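Local structure of endo-beta-mannanase (Opitutaceae bacterium TAV5, 7BOB) at residues F451-V464 against D476-V488. The protein probably cleaves beta-1,4-linked mannose from chain ends as a homotrimeric exo-beta-1,4-mannosidase of glycoside hydrolase family 5. Numbering follows the deposited sequence.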
loop_
_atom_site.group_PDB
_atom_site.type_symbol
_atom_site.label_atom_id
_atom_site.label_comp_id
_atom_site.label_asym_id
_atom_site.label_seq_id
_atom_site.Cartn_x
_atom_site.Cartn_y
_atom_site.Cartn_z
ATOM N N PHE A 451 3.192 -8.684 -21.228
ATOM C CA PHE A 451 4.569 -9.147 -21.251
ATOM C C PHE A 451 4.643 -10.582 -21.757
ATOM O O PHE A 451 3.852 -11.443 -21.344
ATOM C CB PHE A 451 5.173 -9.013 -19.861
ATOM C CG PHE A 451 4.935 -7.662 -19.230
ATOM C CD1 PHE A 451 5.606 -6.530 -19.689
ATOM C CD2 PHE A 451 4.050 -7.518 -18.173
ATOM C CE1 PHE A 451 5.398 -5.286 -19.096
ATOM C CE2 PHE A 451 3.840 -6.273 -17.578
ATOM C CZ PHE A 451 4.513 -5.158 -18.043
ATOM N N THR A 452 5.599 -10.828 -22.654
ATOM C CA THR A 452 5.710 -12.057 -23.430
ATOM C C THR A 452 7.119 -12.602 -23.312
ATOM O O THR A 452 8.088 -11.870 -23.542
ATOM C CB THR A 452 5.408 -11.801 -24.909
ATOM O OG1 THR A 452 6.323 -10.814 -25.386
ATOM C CG2 THR A 452 3.970 -11.319 -25.130
ATOM N N GLY A 453 7.243 -13.881 -22.974
ATOM C CA GLY A 453 8.549 -14.484 -22.832
ATOM C C GLY A 453 9.114 -14.951 -24.162
ATOM O O GLY A 453 8.520 -14.795 -25.229
ATOM N N LEU A 454 10.311 -15.533 -24.078
ATOM C CA LEU A 454 11.018 -15.973 -25.276
ATOM C C LEU A 454 10.215 -17.004 -26.066
ATOM O O LEU A 454 10.143 -16.930 -27.299
ATOM C CB LEU A 454 12.379 -16.540 -24.880
ATOM C CG LEU A 454 13.110 -17.185 -26.047
ATOM C CD1 LEU A 454 13.392 -16.118 -27.081
ATOM C CD2 LEU A 454 14.388 -17.846 -25.566
ATOM N N ASP A 455 9.618 -17.988 -25.381
ATOM C CA ASP A 455 8.865 -19.018 -26.093
ATOM C C ASP A 455 7.670 -18.409 -26.803
ATOM O O ASP A 455 7.394 -18.729 -27.973
ATOM C CB ASP A 455 8.419 -20.128 -25.131
ATOM C CG ASP A 455 7.862 -19.587 -23.803
ATOM O OD1 ASP A 455 7.759 -18.348 -23.656
ATOM O OD2 ASP A 455 7.527 -20.400 -22.897
ATOM N N GLU A 456 6.979 -17.487 -26.133
ATOM C CA GLU A 456 5.853 -16.819 -26.770
ATOM C C GLU A 456 6.288 -16.066 -28.014
ATOM O O GLU A 456 5.587 -16.092 -29.034
ATOM C CB GLU A 456 5.176 -15.883 -25.785
ATOM C CG GLU A 456 4.724 -16.593 -24.526
ATOM C CD GLU A 456 4.096 -15.647 -23.537
ATOM O OE1 GLU A 456 2.930 -15.236 -23.780
ATOM O OE2 GLU A 456 4.783 -15.304 -22.536
ATOM N N ILE A 457 7.453 -15.404 -27.957
ATOM C CA ILE A 457 7.932 -14.644 -29.114
ATOM C C ILE A 457 8.217 -15.580 -30.285
ATOM O O ILE A 457 7.764 -15.348 -31.411
ATOM C CB ILE A 457 9.168 -13.804 -28.745
ATOM C CG1 ILE A 457 8.766 -12.696 -27.775
ATOM C CG2 ILE A 457 9.779 -13.177 -29.996
ATOM C CD1 ILE A 457 9.870 -12.296 -26.806
ATOM N N LYS A 458 8.962 -16.660 -30.027
ATOM C CA LYS A 458 9.277 -17.639 -31.063
ATOM C C LYS A 458 8.014 -18.160 -31.741
ATOM O O LYS A 458 7.950 -18.257 -32.971
ATOM C CB LYS A 458 10.072 -18.796 -30.453
ATOM C CG LYS A 458 11.529 -18.439 -30.121
ATOM C CD LYS A 458 12.261 -19.630 -29.496
ATOM C CE LYS A 458 13.662 -19.238 -29.017
ATOM N NZ LYS A 458 14.284 -20.299 -28.170
ATOM N N GLU A 459 6.998 -18.506 -30.948
ATOM C CA GLU A 459 5.765 -19.024 -31.521
ATOM C C GLU A 459 5.035 -17.941 -32.297
ATOM O O GLU A 459 4.554 -18.191 -33.406
ATOM C CB GLU A 459 4.871 -19.610 -30.428
ATOM C CG GLU A 459 3.574 -20.238 -30.938
ATOM C CD GLU A 459 3.742 -21.667 -31.449
ATOM O OE1 GLU A 459 2.720 -22.274 -31.852
ATOM O OE2 GLU A 459 4.886 -22.176 -31.454
ATOM N N LEU A 460 4.969 -16.727 -31.748
ATOM C CA LEU A 460 4.383 -15.620 -32.496
ATOM C C LEU A 460 5.105 -15.411 -33.821
ATOM O O LEU A 460 4.474 -15.087 -34.834
ATOM C CB LEU A 460 4.420 -14.342 -31.663
ATOM C CG LEU A 460 3.314 -14.224 -30.619
ATOM C CD1 LEU A 460 3.755 -13.273 -29.510
ATOM C CD2 LEU A 460 2.033 -13.737 -31.278
ATOM N N HIS A 461 6.425 -15.609 -33.838
ATOM C CA HIS A 461 7.191 -15.474 -35.077
ATOM C C HIS A 461 6.721 -16.490 -36.116
ATOM O O HIS A 461 6.336 -16.131 -37.237
ATOM C CB HIS A 461 8.687 -15.639 -34.770
ATOM C CG HIS A 461 9.571 -15.600 -35.977
ATOM N ND1 HIS A 461 10.147 -14.436 -36.444
ATOM C CD2 HIS A 461 9.981 -16.584 -36.813
ATOM C CE1 HIS A 461 10.869 -14.705 -37.516
ATOM N NE2 HIS A 461 10.787 -16.001 -37.761
ATOM N N SER A 462 6.707 -17.767 -35.736
ATOM C CA SER A 462 6.297 -18.824 -36.648
ATOM C C SER A 462 4.851 -18.640 -37.112
ATOM O O SER A 462 4.537 -18.855 -38.290
ATOM C CB SER A 462 6.497 -20.176 -35.966
ATOM O OG SER A 462 5.600 -21.123 -36.495
ATOM N N TRP A 463 3.957 -18.244 -36.203
ATOM C CA TRP A 463 2.598 -17.885 -36.600
ATOM C C TRP A 463 2.591 -16.752 -37.630
ATOM O O TRP A 463 1.874 -16.821 -38.640
ATOM C CB TRP A 463 1.777 -17.494 -35.368
ATOM C CG TRP A 463 0.373 -17.071 -35.706
ATOM C CD1 TRP A 463 -0.674 -17.889 -35.976
ATOM C CD2 TRP A 463 -0.133 -15.728 -35.806
ATOM N NE1 TRP A 463 -1.803 -17.153 -36.243
ATOM C CE2 TRP A 463 -1.502 -15.823 -36.142
ATOM C CE3 TRP A 463 0.434 -14.458 -35.626
ATOM C CZ2 TRP A 463 -2.316 -14.702 -36.315
ATOM C CZ3 TRP A 463 -0.376 -13.336 -35.804
ATOM C CH2 TRP A 463 -1.738 -13.468 -36.146
ATOM N N VAL A 464 3.374 -15.695 -37.395
ATOM C CA VAL A 464 3.413 -14.587 -38.352
ATOM C C VAL A 464 3.994 -15.054 -39.680
ATOM O O VAL A 464 3.573 -14.604 -40.751
ATOM C CB VAL A 464 4.204 -13.389 -37.780
ATOM C CG1 VAL A 464 4.425 -12.328 -38.861
ATOM C CG2 VAL A 464 3.505 -12.768 -36.554
ATOM N N ASP A 476 7.800 -5.528 -25.186
ATOM C CA ASP A 476 8.312 -5.412 -23.828
ATOM C C ASP A 476 9.831 -5.309 -23.838
ATOM O O ASP A 476 10.504 -6.264 -24.249
ATOM C CB ASP A 476 7.859 -6.608 -22.999
ATOM C CG ASP A 476 8.461 -6.636 -21.604
ATOM O OD1 ASP A 476 8.971 -5.592 -21.130
ATOM O OD2 ASP A 476 8.391 -7.720 -20.974
ATOM N N PRO A 477 10.409 -4.202 -23.371
ATOM C CA PRO A 477 11.879 -4.087 -23.387
ATOM C C PRO A 477 12.564 -5.140 -22.537
ATOM O O PRO A 477 13.688 -5.553 -22.859
ATOM C CB PRO A 477 12.133 -2.673 -22.849
ATOM C CG PRO A 477 10.797 -1.967 -22.935
ATOM C CD PRO A 477 9.755 -3.026 -22.776
ATOM N N VAL A 478 11.916 -5.602 -21.463
ATOM C CA VAL A 478 12.516 -6.639 -20.628
ATOM C C VAL A 478 12.727 -7.919 -21.427
ATOM O O VAL A 478 13.645 -8.695 -21.141
ATOM C CB VAL A 478 11.664 -6.858 -19.358
ATOM C CG1 VAL A 478 12.037 -8.160 -18.639
ATOM C CG2 VAL A 478 11.868 -5.677 -18.404
ATOM N N ASN A 479 11.938 -8.141 -22.476
ATOM C CA ASN A 479 12.133 -9.317 -23.311
ATOM C C ASN A 479 12.577 -8.956 -24.720
ATOM O O ASN A 479 12.368 -9.739 -25.656
ATOM C CB ASN A 479 10.862 -10.153 -23.343
ATOM C CG ASN A 479 10.640 -10.895 -22.033
ATOM O OD1 ASN A 479 11.367 -11.837 -21.727
ATOM N ND2 ASN A 479 9.680 -10.431 -21.233
ATOM N N TRP A 480 13.196 -7.795 -24.889
ATOM C CA TRP A 480 13.593 -7.321 -26.215
ATOM C C TRP A 480 15.066 -7.663 -26.399
ATOM O O TRP A 480 15.955 -6.897 -26.017
ATOM C CB TRP A 480 13.317 -5.829 -26.354
ATOM C CG TRP A 480 13.340 -5.337 -27.762
ATOM C CD1 TRP A 480 14.190 -5.732 -28.757
ATOM C CD2 TRP A 480 12.495 -4.326 -28.333
ATOM N NE1 TRP A 480 13.914 -5.042 -29.918
ATOM C CE2 TRP A 480 12.879 -4.173 -29.683
ATOM C CE3 TRP A 480 11.443 -3.548 -27.837
ATOM C CZ2 TRP A 480 12.243 -3.278 -30.545
ATOM C CZ3 TRP A 480 10.828 -2.642 -28.683
ATOM C CH2 TRP A 480 11.226 -2.521 -30.030
ATOM N N ALA A 481 15.323 -8.838 -26.967
ATOM C CA ALA A 481 16.672 -9.206 -27.380
ATOM C C ALA A 481 16.645 -9.633 -28.847
ATOM O O ALA A 481 15.875 -9.069 -29.631
ATOM C CB ALA A 481 17.237 -10.303 -26.480
ATOM N N GLN A 482 17.463 -10.614 -29.240
ATOM C CA GLN A 482 17.532 -10.963 -30.659
ATOM C C GLN A 482 16.172 -11.395 -31.181
ATOM O O GLN A 482 15.714 -10.890 -32.209
ATOM C CB GLN A 482 18.568 -12.059 -30.911
ATOM C CG GLN A 482 20.016 -11.649 -30.607
ATOM C CD GLN A 482 20.439 -12.028 -29.189
ATOM O OE1 GLN A 482 19.592 -12.215 -28.294
ATOM N NE2 GLN A 482 21.749 -12.152 -28.978
ATOM N N ALA A 483 15.489 -12.303 -30.458
ATOM C CA ALA A 483 14.232 -12.860 -30.963
ATOM C C ALA A 483 13.205 -11.765 -31.221
ATOM O O ALA A 483 12.640 -11.681 -32.319
ATOM C CB ALA A 483 13.670 -13.906 -29.993
ATOM N N MET A 484 12.972 -10.893 -30.235
ATOM C CA MET A 484 12.000 -9.826 -30.446
ATOM C C MET A 484 12.447 -8.874 -31.559
ATOM O O MET A 484 11.619 -8.426 -32.362
ATOM C CB MET A 484 11.762 -9.058 -29.151
ATOM C CG MET A 484 10.625 -8.051 -29.259
ATOM S SD MET A 484 10.322 -7.134 -27.723
ATOM C CE MET A 484 9.637 -8.432 -26.678
ATOM N N SER A 485 13.754 -8.552 -31.620
ATOM C CA SER A 485 14.250 -7.641 -32.656
ATOM C C SER A 485 14.017 -8.186 -34.063
ATOM O O SER A 485 13.647 -7.432 -34.966
ATOM C CB SER A 485 15.738 -7.340 -32.453
ATOM O OG SER A 485 15.964 -6.657 -31.233
ATOM N N ARG A 486 14.233 -9.487 -34.273
ATOM C CA ARG A 486 13.954 -10.071 -35.587
ATOM C C ARG A 486 12.465 -10.103 -35.893
ATOM O O ARG A 486 12.083 -10.075 -37.068
ATOM C CB ARG A 486 14.535 -11.486 -35.690
ATOM C CG ARG A 486 16.032 -11.515 -35.417
ATOM C CD ARG A 486 16.682 -12.839 -35.799
ATOM N NE ARG A 486 16.247 -13.942 -34.937
ATOM C CZ ARG A 486 16.998 -14.508 -33.988
ATOM N NH1 ARG A 486 18.242 -14.073 -33.758
ATOM N NH2 ARG A 486 16.500 -15.507 -33.262
ATOM N N LEU A 487 11.608 -10.170 -34.868
ATOM C CA LEU A 487 10.170 -10.185 -35.122
ATOM C C LEU A 487 9.617 -8.779 -35.312
ATOM O O LEU A 487 8.853 -8.528 -36.250
ATOM C CB LEU A 487 9.434 -10.882 -33.984
ATOM C CG LEU A 487 7.926 -11.055 -34.188
ATOM C CD1 LEU A 487 7.618 -11.593 -35.583
ATOM C CD2 LEU A 487 7.369 -11.976 -33.122
ATOM N N VAL A 488 9.972 -7.850 -34.428
ATOM C CA VAL A 488 9.521 -6.476 -34.612
ATOM C C VAL A 488 10.177 -5.859 -35.848
ATOM O O VAL A 488 9.549 -5.082 -36.577
ATOM C CB VAL A 488 9.808 -5.655 -33.342
ATOM C CG1 VAL A 488 9.733 -4.145 -33.643
ATOM C CG2 VAL A 488 8.851 -6.049 -32.236
HETATM O O HOH W 1 5.688 -7.966 -25.095
#
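Leu487 seats as a knob in the hole formed on helix 454-464 by Ile457, Leu460, His461 and Val464, the tightly packed part of this contact. With CG anti to its backbone N (chi1 -176°), it sends CD2 to 3.8 Å from Ile457 O and CD1 past the His461 ring, 3.9 Å from ND1. The short segment axes run in the same sense, 27° apart, 9.5 Å at closest approach. Ile457 lays CG2 against Ala483 CB at 4.0 Å, while its CD1 branch meets Met484 CE. Behind them, Trp472 of strand 469-473 and Val551 of strand 549-554 touch Leu487, so the pair packs on the mixed sheet of the C-terminal domain. The margin toward solvent is looser: the His461 ring is partly exposed, and Lys458 and Arg486, both exposed, make no contact across the two segments.

At the loop end the contact turns polar. Asp476 crosses Phe451 at about a right angle, OD2 lying 3.3 Å from CD1 with ring and carboxylate planes 63° apart. Its OD1 accepts from Val478 N, closing an Asx turn, and pairs with Arg517, which also makes a cation-pi contact with Phe451; OD2 takes Asn479 ND2 at 3.0 Å, from above the carboxylate plane. Replacing Asp476 with an alanine would probably deprive Arg517 of this carboxylate and open the Asx turn, with Asn479 ND2 losing its Asp476 bond. That amide packs its CG 3.1 Å from Thr452 O, with ND2 at too poor an angle for a hydrogen bond, and its OD1 accepts from Asn333 N of the second subunit.

No direct hydrogen bond joins the two segments; one water links them, bonded to Thr452 OG1 and weakly to Asp476 N. The chemistry thus implies that apolar fit joins the helices, while the polar loops tie into Arg517 and the trimer interface.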